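PDB 1UT1: Dr hemagglutinin structural subunit from Escherichia coli, which mediates adherence of uropathogenic bacteria to the upper urinary tract by binding the Dr blood group antigen, and agglutinates human erythrocytes. Local coordinates for residues A[27-32]-A[38-43]. The protein carries 3 engineered substitutions. Sequence-based numbering, arbitrary orientation.
Engineered in segment 27-32: K27 (natural residue Glu). With SO4 (sulfate ion), chain G; EDO (1,2-ethanediol), chain J.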
ATOM      1  N   LYS A  27      25.825   1.742  -8.242  1.00 13.40           N
ATOM      2  CA  LYS A  27      26.638   0.665  -7.652  1.00 13.85           C
ATOM      3  C   LYS A  27      26.709   0.756  -6.106  1.00 15.88           C
ATOM      4  O   LYS A  27      26.660  -0.265  -5.421  1.00 18.16           O
ATOM      5  CB  LYS A  27      28.064   0.701  -8.242  1.00 20.41           C
ATOM      6  CG  LYS A  27      28.235  -0.015  -9.569  1.00 59.28           C
ATOM      7  CD  LYS A  27      29.649   0.145 -10.089  1.00 78.46           C
ATOM      8  CE  LYS A  27      29.722   1.208 -11.217  1.00 95.40           C
ATOM      9  NZ  LYS A  27      31.129   1.525 -11.596  1.00108.08           N
ATOM     10  N   CYS A  28      26.851   1.975  -5.570  1.00 13.04           N
ATOM     11  CA  CYS A  28      26.812   2.161  -4.090  1.00 14.08           C
ATOM     12  C   CYS A  28      25.331   2.188  -3.768  1.00 15.12           C
ATOM     13  O   CYS A  28      24.618   3.092  -4.203  1.00 15.79           O
ATOM     14  CB  CYS A  28      27.452   3.487  -3.688  1.00 15.19           C
ATOM     15  SG  CYS A  28      27.135   4.032  -1.950  1.00 19.37           S
ATOM     16  N   GLN A  29      24.859   1.092  -3.188  1.00 13.71           N
ATOM     17  CA  GLN A  29      23.430   0.829  -3.021  1.00 12.81           C
ATOM     18  C   GLN A  29      23.129   0.719  -1.534  1.00 16.54           C
ATOM     19  O   GLN A  29      23.692  -0.132  -0.857  1.00 17.97           O
ATOM     20  CB  GLN A  29      23.135  -0.514  -3.710  1.00 13.80           C
ATOM     21  CG  GLN A  29      21.701  -0.992  -3.660  1.00 19.57           C
ATOM     22  CD  GLN A  29      21.543  -2.360  -4.320  1.00 32.43           C
ATOM     23  OE1 GLN A  29      21.846  -3.370  -3.706  1.00 25.11           O
ATOM     24  NE2 GLN A  29      21.170  -2.380  -5.621  1.00 21.85           N
ATOM     25  N   VAL A  30      22.178   1.523  -1.041  1.00 11.09           N
ATOM     26  CA  VAL A  30      21.867   1.510   0.387  1.00  9.86           C
ATOM     27  C   VAL A  30      20.445   1.025   0.614  1.00 13.78           C
ATOM     28  O   VAL A  30      19.480   1.735   0.275  1.00 13.84           O
ATOM     29  CB  VAL A  30      22.043   2.895   0.971  1.00 13.98           C
ATOM     30  CG1 VAL A  30      21.785   2.867   2.471  1.00 13.73           C
ATOM     31  CG2 VAL A  30      23.504   3.430   0.642  1.00 14.01           C
ATOM     32  N   ARG A  31      20.326  -0.198   1.132  1.00 10.44           N
ATOM     33  CA  ARG A  31      19.015  -0.838   1.352  1.00 11.33           C
ATOM     34  C   ARG A  31      18.505  -0.378   2.702  1.00 14.33           C
ATOM     35  O   ARG A  31      19.211  -0.447   3.696  1.00 16.23           O
ATOM     36  CB  ARG A  31      19.126  -2.396   1.331  1.00 14.89           C
ATOM     37  CG  ARG A  31      19.838  -2.995   0.120  1.00 33.26           C
ATOM     38  CD  ARG A  31      18.977  -2.917  -1.128  1.00 55.95           C
ATOM     39  NE  ARG A  31      18.176  -4.122  -1.343  1.00 64.49           N
ATOM     40  CZ  ARG A  31      18.347  -4.963  -2.359  1.00 76.99           C
ATOM     41  NH1 ARG A  31      19.319  -4.756  -3.238  1.00 58.96           N
ATOM     42  NH2 ARG A  31      17.556  -6.020  -2.487  1.00 67.74           N
ATOM     43  N   VAL A  32      17.299   0.167   2.712  1.00 13.22           N
ATOM     44  CA  VAL A  32      16.685   0.664   3.924  1.00 11.53           C
ATOM     45  C   VAL A  32      15.404  -0.117   4.178  1.00 17.63           C
ATOM     46  O   VAL A  32      14.512  -0.161   3.325  1.00 14.99           O
ATOM     47  CB  VAL A  32      16.346   2.142   3.786  1.00 14.26           C
ATOM     48  CG1 VAL A  32      15.720   2.697   5.101  1.00 13.65           C
ATOM     49  CG2 VAL A  32      17.601   2.928   3.377  1.00 14.30           C
ATOM     50  N   ALA A  38      15.456  -4.806  -5.834  1.00 21.53           N
ATOM     51  CA  ALA A  38      16.304  -3.703  -6.305  1.00 20.18           C
ATOM     52  C   ALA A  38      17.408  -4.228  -7.215  1.00 22.38           C
ATOM     53  O   ALA A  38      17.931  -5.318  -6.979  1.00 22.25           O
ATOM     54  CB  ALA A  38      16.919  -2.969  -5.129  1.00 20.67           C
ATOM     55  N   LYS A  39      17.789  -3.431  -8.219  1.00 13.71           N
ATOM     56  CA  LYS A  39      18.933  -3.751  -9.098  1.00 11.32           C
ATOM     57  C   LYS A  39      19.749  -2.482  -9.269  1.00 15.62           C
ATOM     58  O   LYS A  39      19.170  -1.375  -9.342  1.00 13.83           O
ATOM     59  CB  LYS A  39      18.446  -4.145 -10.504  1.00 12.80           C
ATOM     60  CG  LYS A  39      17.790  -5.510 -10.623  1.00 17.14           C
ATOM     61  CD  LYS A  39      17.596  -5.830 -12.108  1.00 27.73           C
ATOM     62  CE  LYS A  39      16.476  -6.831 -12.338  1.00 36.07           C
ATOM     63  NZ  LYS A  39      16.919  -8.212 -12.018  1.00 28.07           N
ATOM     64  N   THR A  40      21.057  -2.624  -9.518  1.00 12.48           N
ATOM     65  CA  THR A  40      21.841  -1.453  -9.929  1.00 11.58           C
ATOM     66  C   THR A  40      21.473  -1.234 -11.418  1.00 14.16           C
ATOM     67  O   THR A  40      21.022  -2.153 -12.103  1.00 14.51           O
ATOM     68  CB  THR A  40      23.359  -1.724  -9.868  1.00 15.71           C
ATOM     69  OG1 THR A  40      23.685  -2.723 -10.849  1.00 18.74           O
ATOM     70  CG2 THR A  40      23.788  -2.190  -8.454  1.00 16.29           C
ATOM     71  N   ARG A  41      21.745  -0.058 -11.944  1.00 12.22           N
ATOM     72  CA  ARG A  41      21.405   0.174 -13.341  1.00 13.19           C
ATOM     73  C   ARG A  41      22.303  -0.662 -14.256  1.00 15.92           C
ATOM     74  O   ARG A  41      21.864  -1.108 -15.282  1.00 13.53           O
ATOM     75  CB  ARG A  41      21.457   1.651 -13.705  1.00 17.89           C
ATOM     76  CG  ARG A  41      22.707   2.372 -13.242  1.00 24.74           C
ATOM     77  CD  ARG A  41      22.608   3.854 -13.575  1.00 30.02           C
ATOM     78  NE  ARG A  41      23.788   4.586 -13.133  1.00 34.54           N
ATOM     79  CZ  ARG A  41      23.897   5.910 -13.171  1.00 61.93           C
ATOM     80  NH1 ARG A  41      22.878   6.650 -13.609  1.00 52.03           N
ATOM     81  NH2 ARG A  41      24.990   6.502 -12.710  1.00 55.84           N
ATOM     82  N   GLY A  42      23.483  -1.026 -13.767  1.00 15.85           N
ATOM     83  CA  GLY A  42      24.389  -1.900 -14.526  1.00 15.02           C
ATOM     84  C   GLY A  42      23.809  -3.298 -14.728  1.00 19.87           C
ATOM     85  O   GLY A  42      24.258  -4.026 -15.612  1.00 20.12           O
ATOM     86  N   GLN A  43      22.829  -3.684 -13.897  1.00 16.34           N
ATOM     87  CA  GLN A  43      22.190  -5.003 -13.991  1.00 13.74           C
ATOM     88  C   GLN A  43      21.033  -4.999 -14.994  1.00 15.32           C
ATOM     89  O   GLN A  43      20.402  -6.032 -15.228  1.00 12.42           O
ATOM     90  CB  GLN A  43      21.662  -5.433 -12.636  1.00 14.71           C
ATOM     91  CG  GLN A  43      22.735  -5.897 -11.682  1.00 21.33           C
ATOM     92  CD  GLN A  43      22.144  -6.373 -10.378  1.00 34.71           C
ATOM     93  OE1 GLN A  43      21.929  -7.580 -10.165  1.00 29.22           O
ATOM     94  NE2 GLN A  43      21.730  -5.428  -9.570  1.00 14.43           N
TER
HETATM   95  S   SO4 G1140      26.908   3.521 -11.326  1.00 53.60           S
HETATM   96  O1  SO4 G1140      25.696   2.637 -11.340  1.00 53.00           O
HETATM   97  O2  SO4 G1140      27.895   3.197 -12.368  1.00 54.10           O
HETATM   98  O3  SO4 G1140      26.433   4.907 -11.660  1.00 53.01           O
HETATM   99  O4  SO4 G1140      27.419   3.573  -9.936  1.00 53.23           O
HETATM  100  C1  EDO J1143      19.591  -9.515 -12.849  1.00 41.10           C
HETATM  101  O1  EDO J1143      18.315 -10.107 -13.074  1.00 41.64           O
HETATM  102  C2  EDO J1143      20.266  -9.250 -14.209  1.00 40.34           C
HETATM  103  O2  EDO J1143      20.462 -10.506 -14.899  1.00 39.26           O
HETATM  104  O   HOH W   1      17.231  -7.303  -4.534  1.00 29.03           O
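Oxygen O1 of a bound sulfate is gripped from both segments: the backbone N of K27 reaches it in a weak bond of 3.2 Å, and NE of R41 donates to it at 3.3 Å. The K27 amide is aimed better at a second oxygen, since K27 N to sulfate O4 measures 3.0 Å with an N-H...O angle of 168°. The anion, probably from the crystallisation liquor, thus bridges the two segments at one end, beside the engineered K27. The sulfate sulfur lies near the plane of the R41 guanidinium, at its edge.

Next to this site, methyl CG2 of T40 packs against the main chain, 4.1 Å from K27 CA. The same methyl meets the Q29 amide, with NE2 of Q29 3.9 Å from CG2 of T40. Q29 gets there by an extended chain, CG anti to the backbone N (chi1 180°), and its side chain crosses that of T40 nearly perpendicularly; T25 OG1 accepts a hydrogen bond from NE2.

The strand axes run antiparallel at 170° but stay 9.2 Å apart, too far for a ladder, so side chains bridge the gap. Each strand pairs with another partner: 38-40 runs parallel to 16-25, whereas Q29, V30 and R31 join an antiparallel ladder of the second subunit, and C28 is disulfide-bonded to C60 of that subunit. Strand 29-32 thus extends the immunoglobulin-like beta fold of a neighbouring copy, consistent with a strand swap between subunits.

At the far end, bends at chi2 and chi3 fold R31 back, laying one guanidinium face over A38 CB, which sits nearer the NH1 side than the centre of the group, 3.5 Å from R31 NH1. NH1 of R31 also donates weakly to OE1 of Q29, at 2.9 Å.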